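Protein FimX (Pseudomonas aeruginosa PAO1, PDB 3HV8) is an EAL-domain protein whose barrel-like alpha/beta domain holds the ligand C2E in a pocket. Local coordinates at residues A[89-94]-A[107-112]; A[53-58]-A[81-86]. One frame throughout, in Å; residues are numbered along the deposited sequence.

Contact 1: residues A[89-94]-A[107-112]; sequences LNSIKL and LFVHLS. With C2E (9,9'-[(2R,3R,3aS,5S,7aR,9R,10R,10aS,12S,14aR)-3,5,10,12-tetrahydroxy-5,12-dioxidooctahydro-2H,7H-difuro[3,2-d:3',2'-j][1,3,7,9,2,8]tetraoxadiphosphacyclododecine-2,9-diyl]bis(2-amino-1,9-dihydro-6H-purin-6-one)), chain B.
Ser91, on the inner side of helix 80-96, meets Leu107 and Val109 of strand 105-110, and all three are buried. The packing is tight here, and the small serine probably lets the backbones come close, with Ser91 CA 7.4 Å from Leu107 CA. Leu107 CD1 lies 3.6 Å from the backbone Ser91 O and also touches Ser91 CB. Two residues on, Val109 reaches the same serine with a single methyl, its CG2 standing 3.8 Å from Ser91 OG. With CG1 anti to the backbone N (chi1 175°), CG2 is the methyl left to face the helix. The hydroxyl of Ser91 turns back to Val87 O, one helical turn earlier, and so finds a hydrogen bond in an apolar interface. Away from this close spot the contact thins out: Leu94, exposed on the helix, keeps its CB 5.6 Å from Leu107 CD1. The other face of the strand serves the ligand, as His110 CB lies 3.4 Å from C2E C21 and C2E C2A sits over the centre of the imidazole. A helix packed on a parallel strand, with ligand-binding residues at the strand's C-terminal end, is typical of the barrel-like EAL fold.

Contact 2: residues A[53-58]-A[81-86]; sequences VLLRLL and EKIDRW. With C2E (9,9'-[(2R,3R,3aS,5S,7aR,9R,10R,10aS,12S,14aR)-3,5,10,12-tetrahydroxy-5,12-dioxidooctahydro-2H,7H-difuro[3,2-d:3',2'-j][1,3,7,9,2,8]tetraoxadiphosphacyclododecine-2,9-diyl]bis(2-amino-1,9-dihydro-6H-purin-6-one)), chain B.
Segment 53-58 of strand 49-58 and segment 81-86 of helix 80-96 come nearest at Leu55 and Ile83, whose CA atoms are 9.4 Å apart, a spacing that branched apolar side chains can bridge. Leu55 does the bridging with both of its methyls. CG is anti to the backbone N (chi1 -179°), and the two branches then part: CD2 meets Ile83 CG2 at 3.6 Å, the side chains crossing at about a right angle, while CD1 reaches Trp86 CZ3 at 4.2 Å. The broad indole thus adds a looser apolar contact, its NE1 bonded to Asn31. The backbone of Leu55 works for the ligand, its N giving a nearly straight hydrogen bond of 3.0 Å to C2E N71. Arg56 donates from both NH1 and NH2 to C2E O11, at 2.8 Å from NH1; NH1 also bonds Leu55 O from above the carbonyl plane, which helps to fix the guanidinium. From the helix, Asp84 OD1 accepts from C2E N21 at 3.0 Å, and its OD2 is bonded by Ser115, so the carboxylate is held at both oxygens. Strand 33-42 runs antiparallel beside strand 49-58, with Phe33 against Leu55 and Trp86, and Leu28 of helix 20-30 packs on Ile83.

How the contacts relate
Contacts 1 and 2 are successive packings of helix 80-96 against two neighbouring parallel strands, 49-58 and 105-110, and lie about 8 Å apart, centre to centre. The strands are joined directly, with Val53 N 2.9 Å from Phe108 O in a probable hydrogen bond. Val53 also links the cores: its CG2 is 3.7 Å from Ser91 OG. At the ligand end, Ser112 OG lies 2.8 Å from Asp84 OD2, a probable hydrogen bond that probably helps to position the carboxylate that binds C2E. Both contacts line one pocket, contact 1 through His110, Leu111 and Ser112, contact 2 through Leu54, Leu55, Arg56 and Asp84; Gln38, Glu231 and Tyr250 also bond C2E.

Contact 1: residues A[89-94]-A[107-112]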
loop_
_atom_site.group_PDB
_atom_site.type_symbol
_atom_site.label_atom_id
_atom_site.label_comp_id
_atom_site.label_asym_id
_atom_site.label_seq_id
_atom_site.Cartn_x
_atom_site.Cartn_y
_atom_site.Cartn_z
ATOM N N LEU A 89 -2.814 11.206 8.241
ATOM C CA LEU A 89 -2.317 12.279 9.096
ATOM C C LEU A 89 -1.122 11.816 9.917
ATOM O O LEU A 89 -0.104 12.520 10.049
ATOM C CB LEU A 89 -3.437 12.759 10.015
ATOM C CG LEU A 89 -3.113 14.002 10.816
ATOM C CD1 LEU A 89 -3.036 15.183 9.856
ATOM C CD2 LEU A 89 -4.176 14.224 11.878
ATOM N N ASN A 90 -1.226 10.620 10.475
ATOM C CA ASN A 90 -0.167 10.081 11.304
ATOM C C ASN A 90 1.037 9.606 10.510
ATOM O O ASN A 90 2.170 9.715 10.960
ATOM C CB ASN A 90 -0.719 9.014 12.235
ATOM C CG ASN A 90 -1.477 9.625 13.375
ATOM O OD1 ASN A 90 -2.718 9.666 13.381
ATOM N ND2 ASN A 90 -0.738 10.193 14.312
ATOM N N SER A 91 0.794 9.115 9.306
ATOM C CA SER A 91 1.899 8.736 8.440
ATOM C C SER A 91 2.721 9.966 8.101
ATOM O O SER A 91 3.959 9.931 8.171
ATOM C CB SER A 91 1.371 8.092 7.163
ATOM O OG SER A 91 0.834 6.818 7.473
ATOM N N ILE A 92 2.040 11.054 7.745
ATOM C CA ILE A 92 2.699 12.317 7.406
ATOM C C ILE A 92 3.558 12.786 8.575
ATOM O O ILE A 92 4.698 13.214 8.392
ATOM C CB ILE A 92 1.661 13.415 7.062
ATOM C CG1 ILE A 92 1.080 13.174 5.671
ATOM C CG2 ILE A 92 2.301 14.809 7.168
ATOM C CD1 ILE A 92 -0.145 13.998 5.348
ATOM N N LYS A 93 3.011 12.686 9.779
ATOM C CA LYS A 93 3.725 13.097 10.984
ATOM C C LYS A 93 4.961 12.238 11.281
ATOM O O LYS A 93 6.072 12.763 11.373
ATOM C CB LYS A 93 2.785 13.087 12.183
ATOM C CG LYS A 93 3.399 13.654 13.451
ATOM C CD LYS A 93 2.378 13.740 14.567
ATOM C CE LYS A 93 3.018 14.260 15.844
ATOM N NZ LYS A 93 4.238 13.482 16.195
ATOM N N LEU A 94 4.760 10.928 11.442
ATOM C CA LEU A 94 5.846 9.998 11.766
ATOM C C LEU A 94 6.928 10.061 10.708
ATOM O O LEU A 94 8.118 9.869 10.996
ATOM C CB LEU A 94 5.330 8.558 11.876
ATOM C CG LEU A 94 4.821 8.119 13.248
ATOM C CD1 LEU A 94 4.044 6.818 13.130
ATOM C CD2 LEU A 94 5.981 7.976 14.225
ATOM N N LEU A 107 6.714 6.259 2.408
ATOM C CA LEU A 107 5.676 5.399 2.991
ATOM C C LEU A 107 4.599 5.065 1.977
ATOM O O LEU A 107 4.117 5.951 1.265
ATOM C CB LEU A 107 5.027 6.063 4.202
ATOM C CG LEU A 107 5.915 6.287 5.427
ATOM C CD1 LEU A 107 5.077 6.892 6.553
ATOM C CD2 LEU A 107 6.576 4.965 5.870
ATOM N N PHE A 108 4.235 3.786 1.930
ATOM C CA PHE A 108 3.132 3.283 1.117
ATOM C C PHE A 108 1.905 3.180 2.005
ATOM O O PHE A 108 1.923 2.457 3.019
ATOM C CB PHE A 108 3.480 1.899 0.549
ATOM C CG PHE A 108 4.507 1.929 -0.560
ATOM C CD1 PHE A 108 4.138 1.590 -1.860
ATOM C CD2 PHE A 108 5.819 2.279 -0.308
ATOM C CE1 PHE A 108 5.069 1.606 -2.891
ATOM C CE2 PHE A 108 6.753 2.304 -1.335
ATOM C CZ PHE A 108 6.371 1.961 -2.631
ATOM N N VAL A 109 0.854 3.925 1.659
ATOM C CA VAL A 109 -0.309 4.064 2.524
ATOM C C VAL A 109 -1.558 3.625 1.783
ATOM O O VAL A 109 -1.841 4.111 0.682
ATOM C CB VAL A 109 -0.466 5.537 2.978
ATOM C CG1 VAL A 109 -1.758 5.735 3.781
ATOM C CG2 VAL A 109 0.758 5.987 3.765
ATOM N N HIS A 110 -2.319 2.715 2.379
ATOM C CA HIS A 110 -3.546 2.207 1.784
ATOM C C HIS A 110 -4.664 3.240 1.767
ATOM O O HIS A 110 -4.785 4.063 2.693
ATOM C CB HIS A 110 -4.048 1.006 2.584
ATOM C CG HIS A 110 -3.222 -0.228 2.426
ATOM N ND1 HIS A 110 -3.275 -1.019 1.295
ATOM C CD2 HIS A 110 -2.341 -0.825 3.260
ATOM C CE1 HIS A 110 -2.461 -2.048 1.446
ATOM N NE2 HIS A 110 -1.878 -1.951 2.628
ATOM N N LEU A 111 -5.485 3.185 0.720
ATOM C CA LEU A 111 -6.746 3.920 0.674
ATOM C C LEU A 111 -7.907 2.946 0.527
ATOM O O LEU A 111 -7.872 2.042 -0.327
ATOM C CB LEU A 111 -6.763 4.897 -0.501
ATOM C CG LEU A 111 -5.770 6.045 -0.397
ATOM C CD1 LEU A 111 -5.877 6.902 -1.664
ATOM C CD2 LEU A 111 -5.978 6.895 0.874
ATOM N N SER A 112 -8.952 3.128 1.324
ATOM C CA SER A 112 -10.179 2.357 1.128
ATOM C C SER A 112 -10.963 2.882 -0.077
ATOM O O SER A 112 -10.720 3.991 -0.561
ATOM C CB SER A 112 -11.075 2.441 2.371
ATOM O OG SER A 112 -11.612 3.745 2.496
HETATM P P1 C2E B . -2.818 -6.316 1.993
HETATM O O2P C2E B . -2.344 -5.986 0.502
HETATM O O1P C2E B . -3.259 -7.725 1.986
HETATM O "O5'" C2E B . -1.652 -6.289 3.079
HETATM C "C5'" C2E B . -0.809 -7.453 3.178
HETATM C "C4'" C2E B . -1.231 -8.431 4.295
HETATM O "O4'" C2E B . -0.271 -9.515 4.345
HETATM C "C3'" C2E B . -1.052 -7.668 5.601
HETATM O "O3'" C2E B . -2.086 -8.052 6.519
HETATM C "C2'" C2E B . 0.364 -8.061 6.084
HETATM O "O2'" C2E B . 0.513 -8.030 7.491
HETATM C "C1'" C2E B . 0.453 -9.497 5.567
HETATM N N9 C2E B . 1.804 -9.975 5.315
HETATM C C8 C2E B . 2.943 -9.218 5.168
HETATM N N7 C2E B . 3.933 -9.987 4.774
HETATM C C5 C2E B . 3.476 -11.269 4.674
HETATM C C6 C2E B . 4.081 -12.494 4.313
HETATM O O6 C2E B . 5.255 -12.579 3.946
HETATM N N1 C2E B . 3.302 -13.585 4.352
HETATM C C2 C2E B . 1.995 -13.526 4.722
HETATM N N2 C2E B . 1.262 -14.685 4.733
HETATM N N3 C2E B . 1.419 -12.396 5.060
HETATM C C4 C2E B . 2.129 -11.267 5.036
HETATM P P11 C2E B . -2.819 -6.869 7.327
HETATM O O21 C2E B . -3.846 -7.536 8.316
HETATM O O11 C2E B . -1.835 -5.962 7.952
HETATM O O5A C2E B . -3.568 -6.033 6.207
HETATM C C5A C2E B . -4.596 -6.670 5.436
HETATM C C4A C2E B . -5.300 -5.656 4.538
HETATM O O4A C2E B . -5.912 -4.647 5.355
HETATM C C3A C2E B . -4.375 -4.888 3.592
HETATM O O3A C2E B . -4.159 -5.567 2.361
HETATM C C2A C2E B . -5.233 -3.656 3.295
HETATM O O2A C2E B . -6.282 -3.990 2.369
HETATM C C1A C2E B . -5.917 -3.423 4.648
HETATM N N91 C2E B . -5.145 -2.442 5.401
HETATM C C81 C2E B . -4.106 -2.652 6.263
HETATM N N71 C2E B . -3.708 -1.497 6.721
HETATM C C51 C2E B . -4.511 -0.504 6.234
HETATM C C61 C2E B . -4.601 0.894 6.393
HETATM O O61 C2E B . -3.775 1.558 7.031
HETATM N N11 C2E B . -5.603 1.506 5.708
HETATM C C21 C2E B . -6.488 0.829 4.914
HETATM N N21 C2E B . -7.440 1.528 4.226
HETATM N N31 C2E B . -6.403 -0.463 4.735
HETATM C C41 C2E B . -5.446 -1.126 5.394
#

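Contact 2: residues A[53-58]-A[81-86]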
loop_
_atom_site.group_PDB
_atom_site.type_symbol
_atom_site.label_atom_id
_atom_site.label_comp_id
_atom_site.label_asym_id
_atom_site.label_seq_id
_atom_site.Cartn_x
_atom_site.Cartn_y
_atom_site.Cartn_z
ATOM N N VAL A 53 2.800 1.055 5.370
ATOM C CA VAL A 53 2.057 1.305 6.599
ATOM C C VAL A 53 0.862 0.337 6.696
ATOM O O VAL A 53 0.099 0.172 5.740
ATOM C CB VAL A 53 1.548 2.754 6.628
ATOM C CG1 VAL A 53 0.697 3.010 7.860
ATOM C CG2 VAL A 53 2.739 3.737 6.571
ATOM N N LEU A 54 0.733 -0.323 7.841
ATOM C CA LEU A 54 -0.367 -1.251 8.097
ATOM C C LEU A 54 -1.047 -0.887 9.402
ATOM O O LEU A 54 -0.380 -0.596 10.405
ATOM C CB LEU A 54 0.137 -2.693 8.149
ATOM C CG LEU A 54 0.762 -3.196 6.844
ATOM C CD1 LEU A 54 1.583 -4.456 7.065
ATOM C CD2 LEU A 54 -0.289 -3.423 5.767
ATOM N N LEU A 55 -2.371 -0.899 9.395
ATOM C CA LEU A 55 -3.161 -0.393 10.522
ATOM C C LEU A 55 -3.608 -1.476 11.501
ATOM O O LEU A 55 -4.038 -2.543 11.091
ATOM C CB LEU A 55 -4.417 0.287 9.985
ATOM C CG LEU A 55 -5.334 0.879 11.055
ATOM C CD1 LEU A 55 -4.627 2.005 11.799
ATOM C CD2 LEU A 55 -6.607 1.379 10.413
ATOM N N ARG A 56 -3.514 -1.200 12.796
ATOM C CA ARG A 56 -4.125 -2.071 13.791
ATOM C C ARG A 56 -5.021 -1.228 14.682
ATOM O O ARG A 56 -4.664 -0.116 15.060
ATOM C CB ARG A 56 -3.068 -2.755 14.658
ATOM C CG ARG A 56 -2.062 -3.595 13.894
ATOM C CD ARG A 56 -2.747 -4.818 13.284
ATOM N NE ARG A 56 -1.817 -5.685 12.565
ATOM C CZ ARG A 56 -1.649 -5.673 11.243
ATOM N NH1 ARG A 56 -2.337 -4.812 10.495
ATOM N NH2 ARG A 56 -0.778 -6.506 10.678
ATOM N N LEU A 57 -6.203 -1.738 14.995
ATOM C CA LEU A 57 -7.053 -1.121 16.005
ATOM C C LEU A 57 -6.556 -1.584 17.378
ATOM O O LEU A 57 -6.134 -2.721 17.532
ATOM C CB LEU A 57 -8.507 -1.530 15.775
ATOM C CG LEU A 57 -9.499 -1.338 16.923
ATOM C CD1 LEU A 57 -9.768 0.135 17.162
ATOM C CD2 LEU A 57 -10.814 -2.074 16.603
ATOM N N LEU A 58 -6.571 -0.694 18.368
ATOM C CA LEU A 58 -6.211 -1.114 19.721
ATOM C C LEU A 58 -7.514 -1.233 20.485
ATOM O O LEU A 58 -8.251 -0.259 20.610
ATOM C CB LEU A 58 -5.264 -0.102 20.375
ATOM C CG LEU A 58 -3.900 0.094 19.699
ATOM C CD1 LEU A 58 -3.152 1.212 20.425
ATOM C CD2 LEU A 58 -3.063 -1.176 19.671
ATOM N N GLU A 81 -13.594 6.793 5.573
ATOM C CA GLU A 81 -12.836 7.983 5.226
ATOM C C GLU A 81 -12.099 8.530 6.437
ATOM O O GLU A 81 -10.926 8.889 6.355
ATOM C CB GLU A 81 -13.747 9.059 4.638
ATOM C CG GLU A 81 -14.497 8.637 3.366
ATOM C CD GLU A 81 -15.884 8.067 3.641
ATOM O OE1 GLU A 81 -16.127 7.552 4.753
ATOM O OE2 GLU A 81 -16.738 8.138 2.730
ATOM N N LYS A 82 -12.783 8.574 7.580
ATOM C CA LYS A 82 -12.152 9.047 8.814
ATOM C C LYS A 82 -10.968 8.179 9.233
ATOM O O LYS A 82 -9.952 8.688 9.687
ATOM C CB LYS A 82 -13.171 9.117 9.959
ATOM C CG LYS A 82 -13.952 10.412 9.999
ATOM C CD LYS A 82 -14.690 10.563 11.320
ATOM C CE LYS A 82 -16.187 10.464 11.121
ATOM N NZ LYS A 82 -16.675 11.623 10.325
ATOM N N ILE A 83 -11.089 6.862 9.102
ATOM C CA ILE A 83 -9.961 5.991 9.394
ATOM C C ILE A 83 -8.784 6.285 8.465
ATOM O O ILE A 83 -7.639 6.410 8.915
ATOM C CB ILE A 83 -10.369 4.497 9.302
ATOM C CG1 ILE A 83 -11.274 4.135 10.486
ATOM C CG2 ILE A 83 -9.139 3.606 9.228
ATOM C CD1 ILE A 83 -11.849 2.722 10.416
ATOM N N ASP A 84 -9.061 6.432 7.175
ATOM C CA ASP A 84 -7.995 6.758 6.234
ATOM C C ASP A 84 -7.332 8.103 6.573
ATOM O O ASP A 84 -6.112 8.220 6.499
ATOM C CB ASP A 84 -8.520 6.770 4.787
ATOM C CG ASP A 84 -8.742 5.371 4.220
ATOM O OD1 ASP A 84 -8.260 4.372 4.810
ATOM O OD2 ASP A 84 -9.412 5.287 3.177
ATOM N N ARG A 85 -8.115 9.108 6.959
ATOM C CA ARG A 85 -7.509 10.392 7.315
ATOM C C ARG A 85 -6.620 10.245 8.548
ATOM O O ARG A 85 -5.564 10.873 8.615
ATOM C CB ARG A 85 -8.568 11.471 7.585
ATOM C CG ARG A 85 -9.582 11.707 6.458
ATOM C CD ARG A 85 -9.008 12.373 5.222
ATOM N NE ARG A 85 -10.051 12.677 4.227
ATOM C CZ ARG A 85 -10.717 13.831 4.155
ATOM N NH1 ARG A 85 -11.647 14.011 3.220
ATOM N NH2 ARG A 85 -10.458 14.809 5.017
ATOM N N TRP A 86 -7.030 9.419 9.515
ATOM C CA TRP A 86 -6.213 9.178 10.711
ATOM C C TRP A 86 -4.876 8.556 10.297
ATOM O O TRP A 86 -3.809 8.973 10.750
ATOM C CB TRP A 86 -6.947 8.254 11.708
ATOM C CG TRP A 86 -6.263 8.163 13.028
ATOM C CD1 TRP A 86 -6.551 8.910 14.150
ATOM C CD2 TRP A 86 -5.174 7.308 13.390
ATOM N NE1 TRP A 86 -5.708 8.567 15.168
ATOM C CE2 TRP A 86 -4.840 7.600 14.735
ATOM C CE3 TRP A 86 -4.427 6.336 12.708
ATOM C CZ2 TRP A 86 -3.808 6.943 15.416
ATOM C CZ3 TRP A 86 -3.401 5.684 13.383
ATOM C CH2 TRP A 86 -3.096 5.997 14.724
HETATM P P1 C2E B . -2.818 -6.316 1.993
HETATM O O2P C2E B . -2.344 -5.986 0.502
HETATM O O1P C2E B . -3.259 -7.725 1.986
HETATM O "O5'" C2E B . -1.652 -6.289 3.079
HETATM C "C5'" C2E B . -0.809 -7.453 3.178
HETATM C "C4'" C2E B . -1.231 -8.431 4.295
HETATM O "O4'" C2E B . -0.271 -9.515 4.345
HETATM C "C3'" C2E B . -1.052 -7.668 5.601
HETATM O "O3'" C2E B . -2.086 -8.052 6.519
HETATM C "C2'" C2E B . 0.364 -8.061 6.084
HETATM O "O2'" C2E B . 0.513 -8.030 7.491
HETATM C "C1'" C2E B . 0.453 -9.497 5.567
HETATM N N9 C2E B . 1.804 -9.975 5.315
HETATM C C8 C2E B . 2.943 -9.218 5.168
HETATM N N7 C2E B . 3.933 -9.987 4.774
HETATM C C5 C2E B . 3.476 -11.269 4.674
HETATM C C6 C2E B . 4.081 -12.494 4.313
HETATM O O6 C2E B . 5.255 -12.579 3.946
HETATM N N1 C2E B . 3.302 -13.585 4.352
HETATM C C2 C2E B . 1.995 -13.526 4.722
HETATM N N2 C2E B . 1.262 -14.685 4.733
HETATM N N3 C2E B . 1.419 -12.396 5.060
HETATM C C4 C2E B . 2.129 -11.267 5.036
HETATM P P11 C2E B . -2.819 -6.869 7.327
HETATM O O21 C2E B . -3.846 -7.536 8.316
HETATM O O11 C2E B . -1.835 -5.962 7.952
HETATM O O5A C2E B . -3.568 -6.033 6.207
HETATM C C5A C2E B . -4.596 -6.670 5.436
HETATM C C4A C2E B . -5.300 -5.656 4.538
HETATM O O4A C2E B . -5.912 -4.647 5.355
HETATM C C3A C2E B . -4.375 -4.888 3.592
HETATM O O3A C2E B . -4.159 -5.567 2.361
HETATM C C2A C2E B . -5.233 -3.656 3.295
HETATM O O2A C2E B . -6.282 -3.990 2.369
HETATM C C1A C2E B . -5.917 -3.423 4.648
HETATM N N91 C2E B . -5.145 -2.442 5.401
HETATM C C81 C2E B . -4.106 -2.652 6.263
HETATM N N71 C2E B . -3.708 -1.497 6.721
HETATM C C51 C2E B . -4.511 -0.504 6.234
HETATM C C61 C2E B . -4.601 0.894 6.393
HETATM O O61 C2E B . -3.775 1.558 7.031
HETATM N N11 C2E B . -5.603 1.506 5.708
HETATM C C21 C2E B . -6.488 0.829 4.914
HETATM N N21 C2E B . -7.440 1.528 4.226
HETATM N N31 C2E B . -6.403 -0.463 4.735
HETATM C C41 C2E B . -5.446 -1.126 5.394
#